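Inner membrane protein (Salmonella typhimurium LT2, PDB 2QJV) probably acts as a sugar-acid isomerase, most likely on glucuronate, and is a nickel-binding member of the KduI/IolB family of cupins. Local coordinates at residues A[138-143]-A[154-159]; A[26-31]-A[109-114]; A[194-199]-A[235-240]. The protein carries 2 engineered substitutions. One frame throughout, in Å; residues are numbered along the deposited sequence.

Contact 1: residues A[138-143]-A[154-159]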
# COMPACT_ATOMS: atom_id res chain seq x y z
N ARG A 138 13.04 4.35 -32.90
CA ARG A 138 13.84 3.38 -32.22
C ARG A 138 14.53 2.41 -33.20
O ARG A 138 14.09 2.26 -34.33
CB ARG A 138 12.92 2.60 -31.27
CG ARG A 138 12.17 3.52 -30.34
CD ARG A 138 10.71 3.14 -30.20
NE ARG A 138 9.89 3.34 -31.38
CZ ARG A 138 8.60 3.02 -31.46
NH1 ARG A 138 7.96 2.46 -30.44
NH2 ARG A 138 7.93 3.25 -32.58
N LEU A 139 15.65 1.86 -32.78
CA LEU A 139 16.36 0.84 -33.51
C LEU A 139 15.89 -0.46 -32.86
O LEU A 139 15.93 -0.58 -31.63
CB LEU A 139 17.88 1.03 -33.42
CG LEU A 139 18.77 -0.10 -33.89
CD1 LEU A 139 18.57 -0.38 -35.41
CD2 LEU A 139 20.22 0.24 -33.60
N VAL A 140 15.48 -1.42 -33.68
CA VAL A 140 14.96 -2.70 -33.24
C VAL A 140 15.77 -3.85 -33.90
O VAL A 140 16.04 -3.81 -35.10
CB VAL A 140 13.44 -2.80 -33.56
CG1 VAL A 140 12.82 -4.18 -33.15
CG2 VAL A 140 12.67 -1.59 -32.95
N HIS A 141 16.23 -4.78 -33.07
CA HIS A 141 16.92 -6.01 -33.45
C HIS A 141 16.05 -7.21 -33.10
O HIS A 141 15.88 -7.58 -31.91
CB HIS A 141 18.28 -6.17 -32.77
CG HIS A 141 19.30 -5.12 -33.12
ND1 HIS A 141 20.38 -4.86 -32.31
CD2 HIS A 141 19.40 -4.27 -34.17
CE1 HIS A 141 21.12 -3.91 -32.87
NE2 HIS A 141 20.54 -3.52 -33.99
N ASN A 142 15.46 -7.82 -34.13
CA ASN A 142 14.62 -9.02 -33.96
C ASN A 142 15.49 -10.28 -33.90
O ASN A 142 15.80 -10.91 -34.92
CB ASN A 142 13.57 -9.10 -35.08
CG ASN A 142 12.54 -7.97 -34.98
OD1 ASN A 142 12.42 -7.12 -35.87
ND2 ASN A 142 11.83 -7.94 -33.86
N ILE A 143 15.91 -10.58 -32.67
CA ILE A 143 16.75 -11.74 -32.38
C ILE A 143 16.00 -13.07 -32.66
O ILE A 143 16.52 -13.94 -33.34
CB ILE A 143 17.30 -11.72 -30.93
CG1 ILE A 143 18.27 -10.54 -30.75
CG2 ILE A 143 17.95 -13.10 -30.55
CD1 ILE A 143 18.63 -10.21 -29.32
N LEU A 154 10.01 -15.56 -27.97
CA LEU A 154 10.04 -14.40 -28.83
C LEU A 154 11.01 -13.47 -28.11
O LEU A 154 10.82 -13.19 -26.94
CB LEU A 154 8.66 -13.78 -28.99
CG LEU A 154 7.56 -14.66 -29.65
CD1 LEU A 154 6.15 -14.07 -29.42
CD2 LEU A 154 7.88 -14.84 -31.12
N VAL A 155 12.04 -13.01 -28.82
CA VAL A 155 13.12 -12.19 -28.24
C VAL A 155 13.44 -11.01 -29.17
O VAL A 155 13.57 -11.16 -30.39
CB VAL A 155 14.42 -13.02 -27.94
CG1 VAL A 155 15.51 -12.16 -27.27
CG2 VAL A 155 14.11 -14.28 -27.09
N VAL A 156 13.50 -9.83 -28.57
CA VAL A 156 13.81 -8.61 -29.30
C VAL A 156 14.62 -7.67 -28.39
O VAL A 156 14.48 -7.73 -27.17
CB VAL A 156 12.49 -7.92 -29.80
CG1 VAL A 156 11.61 -7.49 -28.60
CG2 VAL A 156 12.74 -6.73 -30.73
N GLU A 157 15.48 -6.84 -28.98
CA GLU A 157 16.17 -5.78 -28.25
C GLU A 157 15.87 -4.44 -28.98
O GLU A 157 15.77 -4.37 -30.22
CB GLU A 157 17.67 -6.10 -28.00
CG GLU A 157 18.53 -6.13 -29.20
CD GLU A 157 19.97 -6.52 -28.95
OE1 GLU A 157 20.35 -7.00 -27.84
OE2 GLU A 157 20.70 -6.46 -29.93
N VAL A 158 15.67 -3.39 -28.19
CA VAL A 158 15.29 -2.07 -28.66
C VAL A 158 16.16 -0.96 -28.04
O VAL A 158 16.50 -1.03 -26.85
CB VAL A 158 13.78 -1.80 -28.35
CG1 VAL A 158 13.32 -0.40 -28.85
CG2 VAL A 158 12.89 -2.92 -28.93
N TYR A 159 16.52 0.02 -28.88
CA TYR A 159 17.31 1.19 -28.51
C TYR A 159 16.47 2.41 -28.64
O TYR A 159 15.98 2.73 -29.71
CB TYR A 159 18.54 1.37 -29.38
CG TYR A 159 19.50 0.24 -29.32
CD1 TYR A 159 19.27 -0.93 -30.03
CD2 TYR A 159 20.67 0.36 -28.60
CE1 TYR A 159 20.17 -1.98 -29.99
CE2 TYR A 159 21.56 -0.68 -28.55
CZ TYR A 159 21.33 -1.83 -29.25
OH TYR A 159 22.23 -2.86 -29.17

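Contact 2: residues A[26-31]-A[109-114]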
# COMPACT_ATOMS: atom_id res chain seq x y z
N TRP A 26 3.27 -16.04 -12.98
CA TRP A 26 2.73 -16.33 -14.30
C TRP A 26 3.13 -17.75 -14.79
O TRP A 26 3.54 -18.60 -13.98
CB TRP A 26 3.08 -15.18 -15.28
CG TRP A 26 4.48 -14.91 -15.62
CD1 TRP A 26 5.51 -15.82 -15.83
CD2 TRP A 26 5.01 -13.64 -16.05
NE1 TRP A 26 6.62 -15.18 -16.23
CE2 TRP A 26 6.36 -13.85 -16.37
CE3 TRP A 26 4.47 -12.33 -16.11
CZ2 TRP A 26 7.19 -12.80 -16.81
CZ3 TRP A 26 5.30 -11.30 -16.52
CH2 TRP A 26 6.65 -11.54 -16.86
N GLU A 27 2.98 -18.02 -16.09
CA GLU A 27 3.06 -19.40 -16.60
C GLU A 27 4.15 -19.80 -17.56
O GLU A 27 4.47 -20.99 -17.66
CB GLU A 27 1.71 -19.68 -17.27
CG GLU A 27 0.58 -19.72 -16.28
CD GLU A 27 -0.80 -19.72 -16.92
OE1 GLU A 27 -1.02 -20.54 -17.82
OE2 GLU A 27 -1.68 -18.90 -16.52
N TYR A 28 4.77 -18.85 -18.26
CA TYR A 28 5.70 -19.19 -19.34
C TYR A 28 7.12 -18.63 -19.24
O TYR A 28 8.09 -19.38 -19.27
CB TYR A 28 5.11 -18.73 -20.71
CG TYR A 28 3.76 -19.37 -21.03
CD1 TYR A 28 2.57 -18.83 -20.55
CD2 TYR A 28 3.68 -20.55 -21.78
CE1 TYR A 28 1.34 -19.43 -20.81
CE2 TYR A 28 2.46 -21.14 -22.06
CZ TYR A 28 1.30 -20.57 -21.58
OH TYR A 28 0.11 -21.18 -21.83
N VAL A 29 7.23 -17.32 -19.18
CA VAL A 29 8.53 -16.65 -19.32
C VAL A 29 9.47 -16.76 -18.09
O VAL A 29 9.10 -16.52 -16.93
CB VAL A 29 8.37 -15.16 -19.75
CG1 VAL A 29 9.74 -14.40 -19.78
CG2 VAL A 29 7.71 -15.05 -21.12
N GLY A 30 10.69 -17.13 -18.41
CA GLY A 30 11.81 -17.08 -17.48
C GLY A 30 12.87 -16.17 -18.11
O GLY A 30 13.05 -16.13 -19.34
N PHE A 31 13.54 -15.41 -17.25
CA PHE A 31 14.61 -14.55 -17.70
C PHE A 31 15.72 -14.49 -16.63
O PHE A 31 15.51 -14.05 -15.52
CB PHE A 31 14.07 -13.13 -18.04
CG PHE A 31 15.14 -12.21 -18.53
CD1 PHE A 31 15.68 -12.37 -19.79
CD2 PHE A 31 15.65 -11.21 -17.71
CE1 PHE A 31 16.68 -11.53 -20.23
CE2 PHE A 31 16.66 -10.39 -18.14
CZ PHE A 31 17.17 -10.57 -19.39
N SER A 109 14.06 -18.04 -21.25
CA SER A 109 13.48 -19.37 -21.24
C SER A 109 11.95 -19.40 -21.31
O SER A 109 11.29 -18.47 -20.90
CB SER A 109 13.96 -20.15 -20.00
OG SER A 109 13.54 -19.53 -18.79
N ALA A 110 11.44 -20.50 -21.84
CA ALA A 110 10.00 -20.75 -21.98
C ALA A 110 9.78 -22.24 -22.16
O ALA A 110 10.75 -22.99 -22.37
CB ALA A 110 9.36 -19.93 -23.14
N PRO A 111 8.52 -22.70 -22.05
CA PRO A 111 8.29 -24.13 -22.25
C PRO A 111 8.75 -24.65 -23.62
O PRO A 111 8.59 -23.99 -24.66
CB PRO A 111 6.78 -24.29 -22.04
CG PRO A 111 6.41 -23.13 -21.15
CD PRO A 111 7.28 -22.00 -21.64
N GLY A 112 9.41 -25.82 -23.57
CA GLY A 112 9.88 -26.49 -24.74
C GLY A 112 9.26 -27.86 -24.91
O GLY A 112 9.11 -28.61 -23.96
N PHE A 113 8.93 -28.17 -26.15
CA PHE A 113 8.30 -29.44 -26.52
C PHE A 113 8.70 -29.98 -27.89
O PHE A 113 8.46 -31.14 -28.16
CB PHE A 113 6.76 -29.29 -26.48
CG PHE A 113 6.25 -28.04 -27.17
CD1 PHE A 113 6.04 -28.03 -28.54
CD2 PHE A 113 5.96 -26.89 -26.45
CE1 PHE A 113 5.58 -26.90 -29.18
CE2 PHE A 113 5.48 -25.75 -27.08
CZ PHE A 113 5.28 -25.76 -28.46
N GLY A 114 9.38 -29.18 -28.71
CA GLY A 114 9.67 -29.55 -30.07
C GLY A 114 10.99 -30.25 -30.28
O GLY A 114 11.65 -30.66 -29.33

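Contact 3: residues A[194-199]-A[235-240]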
# COMPACT_ATOMS: atom_id res chain seq x y z
N PRO A 194 24.71 7.40 -20.25
CA PRO A 194 25.64 6.89 -19.21
C PRO A 194 24.92 5.98 -18.20
O PRO A 194 23.70 6.04 -18.09
CB PRO A 194 26.23 8.17 -18.58
CG PRO A 194 25.94 9.25 -19.57
CD PRO A 194 24.70 8.86 -20.29
N PRO A 195 25.67 5.10 -17.48
CA PRO A 195 25.04 4.06 -16.65
C PRO A 195 24.21 4.47 -15.43
O PRO A 195 23.38 3.65 -14.99
CB PRO A 195 26.25 3.19 -16.19
CG PRO A 195 27.43 4.06 -16.32
CD PRO A 195 27.14 5.06 -17.41
N GLN A 196 24.36 5.70 -14.92
CA GLN A 196 23.62 6.11 -13.71
C GLN A 196 22.19 6.61 -14.01
O GLN A 196 21.47 7.03 -13.09
CB GLN A 196 24.38 7.19 -12.89
CG GLN A 196 24.43 8.60 -13.50
CD GLN A 196 25.55 8.83 -14.49
OE1 GLN A 196 26.05 7.89 -15.13
NE2 GLN A 196 25.96 10.09 -14.62
N GLY A 197 21.77 6.54 -15.27
CA GLY A 197 20.44 6.99 -15.67
C GLY A 197 19.27 6.11 -15.28
O GLY A 197 19.42 5.02 -14.73
N PHE A 198 18.10 6.63 -15.60
CA PHE A 198 16.85 5.91 -15.44
C PHE A 198 15.86 6.33 -16.53
O PHE A 198 16.09 7.28 -17.27
CB PHE A 198 16.25 6.14 -14.03
CG PHE A 198 15.76 7.54 -13.77
CD1 PHE A 198 16.61 8.50 -13.23
CD2 PHE A 198 14.44 7.89 -14.03
CE1 PHE A 198 16.15 9.81 -12.95
CE2 PHE A 198 13.98 9.22 -13.79
CZ PHE A 198 14.83 10.16 -13.24
N CYS A 199 14.80 5.54 -16.65
CA CYS A 199 13.65 5.83 -17.47
C CYS A 199 12.44 5.62 -16.56
O CYS A 199 12.55 5.11 -15.43
CB CYS A 199 13.57 4.96 -18.73
SG CYS A 199 13.18 3.25 -18.47
N ALA A 235 16.04 12.92 -20.82
CA ALA A 235 17.13 13.69 -21.45
C ALA A 235 18.50 13.37 -20.80
O ALA A 235 18.64 13.40 -19.57
CB ALA A 235 16.86 15.19 -21.40
N GLY A 236 19.49 13.08 -21.64
CA GLY A 236 20.83 12.73 -21.17
C GLY A 236 21.12 11.26 -21.03
O GLY A 236 22.29 10.85 -21.06
N TYR A 237 20.08 10.44 -20.93
CA TYR A 237 20.23 8.99 -20.75
C TYR A 237 19.58 8.14 -21.83
O TYR A 237 18.36 7.94 -21.86
CB TYR A 237 19.71 8.56 -19.38
CG TYR A 237 20.49 9.22 -18.27
CD1 TYR A 237 21.82 8.84 -18.02
CD2 TYR A 237 19.92 10.19 -17.46
CE1 TYR A 237 22.54 9.43 -17.01
CE2 TYR A 237 20.68 10.81 -16.43
CZ TYR A 237 21.96 10.42 -16.23
OH TYR A 237 22.69 11.01 -15.21
N ASP A 238 20.44 7.65 -22.71
CA ASP A 238 20.04 6.70 -23.75
C ASP A 238 19.64 5.36 -23.06
O ASP A 238 20.19 4.96 -22.02
CB ASP A 238 21.13 6.47 -24.80
CG ASP A 238 21.36 7.65 -25.71
OD1 ASP A 238 20.46 8.48 -25.95
OD2 ASP A 238 22.49 7.72 -26.18
N ASN A 239 18.64 4.71 -23.64
CA ASN A 239 18.08 3.47 -23.12
C ASN A 239 18.20 2.32 -24.14
O ASN A 239 18.27 2.52 -25.35
CB ASN A 239 16.62 3.73 -22.67
CG ASN A 239 15.84 2.48 -22.19
OD1 ASN A 239 14.89 2.09 -22.87
ND2 ASN A 239 16.20 1.88 -21.01
N TYR A 240 18.30 1.12 -23.58
CA TYR A 240 18.30 -0.12 -24.26
C TYR A 240 17.46 -1.07 -23.41
O TYR A 240 17.48 -0.98 -22.17
CB TYR A 240 19.74 -0.66 -24.41
CG TYR A 240 19.85 -2.15 -24.67
CD1 TYR A 240 19.81 -3.06 -23.60
CD2 TYR A 240 19.98 -2.66 -25.95
CE1 TYR A 240 19.88 -4.42 -23.79
CE2 TYR A 240 20.10 -4.04 -26.17
CZ TYR A 240 20.05 -4.92 -25.08
OH TYR A 240 20.15 -6.29 -25.22
O HOH W 1 16.25 7.36 -20.15

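Contact 1: residues A[138-143]-A[154-159]
A chi1 of -64° sets the imidazole of His141 beside its own backbone N, whereas Glu157, at chi1 68°, places CG between backbone N and carbonyl carbon and then runs out extended; both residues point to one face of an antiparallel beta hairpin, and these torsions turn ring and carboxylate toward each other. The outcome is a hydrogen bond from His141 ND1 to Glu157 OE2 of 2.9 Å. The accepting oxygen lies almost in the imidazole plane and uses its anti lone pair, the one facing away from OE1, although the ring and carboxylate planes are turned 49° from each other. The same two residues form a hydrogen-bonded backbone pair, with His141 N to Glu157 O at 2.9 Å and Glu157 N to His141 O at 3.0 Å. Leu139 and Tyr159 make the equivalent pair two residues along, where Tyr159 N donates to Leu139 O over 2.9 Å. Tyr159 directs its ring edge toward the face of His141 in an offset edge-to-face stack, CE1 of Tyr159 lying 3.6 Å from CE1 of His141. Leu139 runs alongside the tyrosine, its CD2 3.9 Å from Tyr159 CD1. On the opposite face valines meet: Val140 and Val158 form the intervening non-hydrogen-bonded pair, and Val140 CG1 presses on Val156 CG2 at 3.5 Å. Further partners complete the polar side. Tyr240 OH is bonded to Glu157 OE1, Arg75 makes a salt bridge to OE2, and Tyr159 OH is bonded to Pro78 O. A buried carboxylate held through both oxygens by imidazole, phenol and guanidinium has its rotation fixed, and the cationic arginine probably offsets the cost of burying its negative charge.

Contact 2: residues A[26-31]-A[109-114]
The side chains of Tyr28 and Pro111 cross at about a right angle, Pro111 CG approaching the phenol ring obliquely, 3.8 Å from Tyr28 CD2, while Tyr183 and Pro248 also touch this tyrosine. The second flat group, the Trp26 indole, works within its own segment: Val29 O sits at its edge, nearly in the ring plane, and receives NE1 on a lone pair at 2.9 Å. Both rings belong to the loop that leads into strand 30-35, which pairs with strand 104-111 in the antiparallel six-stranded sheet of the N-terminal half of this cupin protein. Gly30 and Ser109 form the antiparallel hydrogen-bonded pair that establishes the join. Gly30 N reaches Ser109 O over 2.9 Å, and Ser109 N reaches Gly30 O over 2.9 Å. Neither donor is on a lone pair; they stand 36° and 42° above the respective carbonyl planes, so both bonds are straight at hydrogen but off the carbonyl planes. Beyond the pair the pairing gives way to looser contacts: Ala110 CA points its hydrogen at Tyr28 O, 3.6 Å away, and Pro111, lacking an N-H, offers CD to the same oxygen. That carbonyl is also bonded to Arg49 NH2. Glu185 of strand 181-193 accepts the backbone N-H groups of Glu27, Tyr28 and Val29 with its two carboxylate oxygens, fixing the turn into the strand, and Glu27 OE2 is bonded to His18 and Ser20 of a neighbouring subunit. Ser109, at chi1 62°, swings its hydroxyl back over the strand partner. Since Gly30 has no side chain on that face, Ser109 OG, itself bonded to Arg49 NH2, comes to rest 3.3 Å from Gly30 CA.

Contact 3: residues A[194-199]-A[235-240]
Tyr237 and Pro194 bury the most surface here, the tyrosine by far the larger share, and Gly197 supplies the backbone against which the tyrosine lies flat. With chi1 at -62°, the Tyr237 ring extends toward the turn 194-197 and lies with one face against Gly197. Gly197 CA stands over the ring centre at 3.3 Å, only 14° off the normal, a CH-pi contact so close because no side chain intervenes. Pro194, preceded by a cis peptide bond, puts its carbonyl O at the ring's edge, 3.4 Å from Tyr237 CD1, and its CD lies 3.7 Å from the same CD1. Pro194 CD also abuts Gly236 O at 3.2 Å. The type I turn that carries these groups has only a weak bond from Gly197 N to Pro194 O. At the phenol end Gln196, bent at chi2, crosses the tyrosine at about a right angle, with CG 3.4 Å from Tyr237 OH and the amide plane 69° from the ring. That hydroxyl is taken up by His260 and Trp262 of another neighbouring subunit, not the one that meets Glu27, and Gln196 NE2 by Asn259 O of the same subunit. No direct backbone bond joins the two segments. Instead, a water donates to Phe198 O at 2.9 Å and to Tyr237 O at 2.8 Å, linking the two backbones, while Phe198 N is buried without a partner. Strand 198-204 belongs to the four-stranded sheet and strand 238-246 to the five-stranded one, so the tyrosine and the water bridge two sheets where they come together. Such joining of two antiparallel sheets near the starts of these strands is consistent with a cupin beta-sandwich, here covered further by a neighbouring subunit.

From the N terminus the chain first closes contact 2, which brings 26-31 back against 109-114 after a long excursion through the N-terminal sheet. Contact 1 follows as a local hairpin, and contact 3 then closes the loop from 194-199 to 235-240. The three are in series, so none nests within or crosses another. Contacts 1 and 3 nonetheless meet, because strands 154-160 and 238-246 are neighbours in the five-stranded sheet: Tyr159 CE2 lies 3.6 Å from Tyr240 CD2. Contact 2 touches neither, yet Val29 and Ala110 pack on strand 238-246, so this strand borders on all three and ties the N-terminal sheet to the C-terminal half.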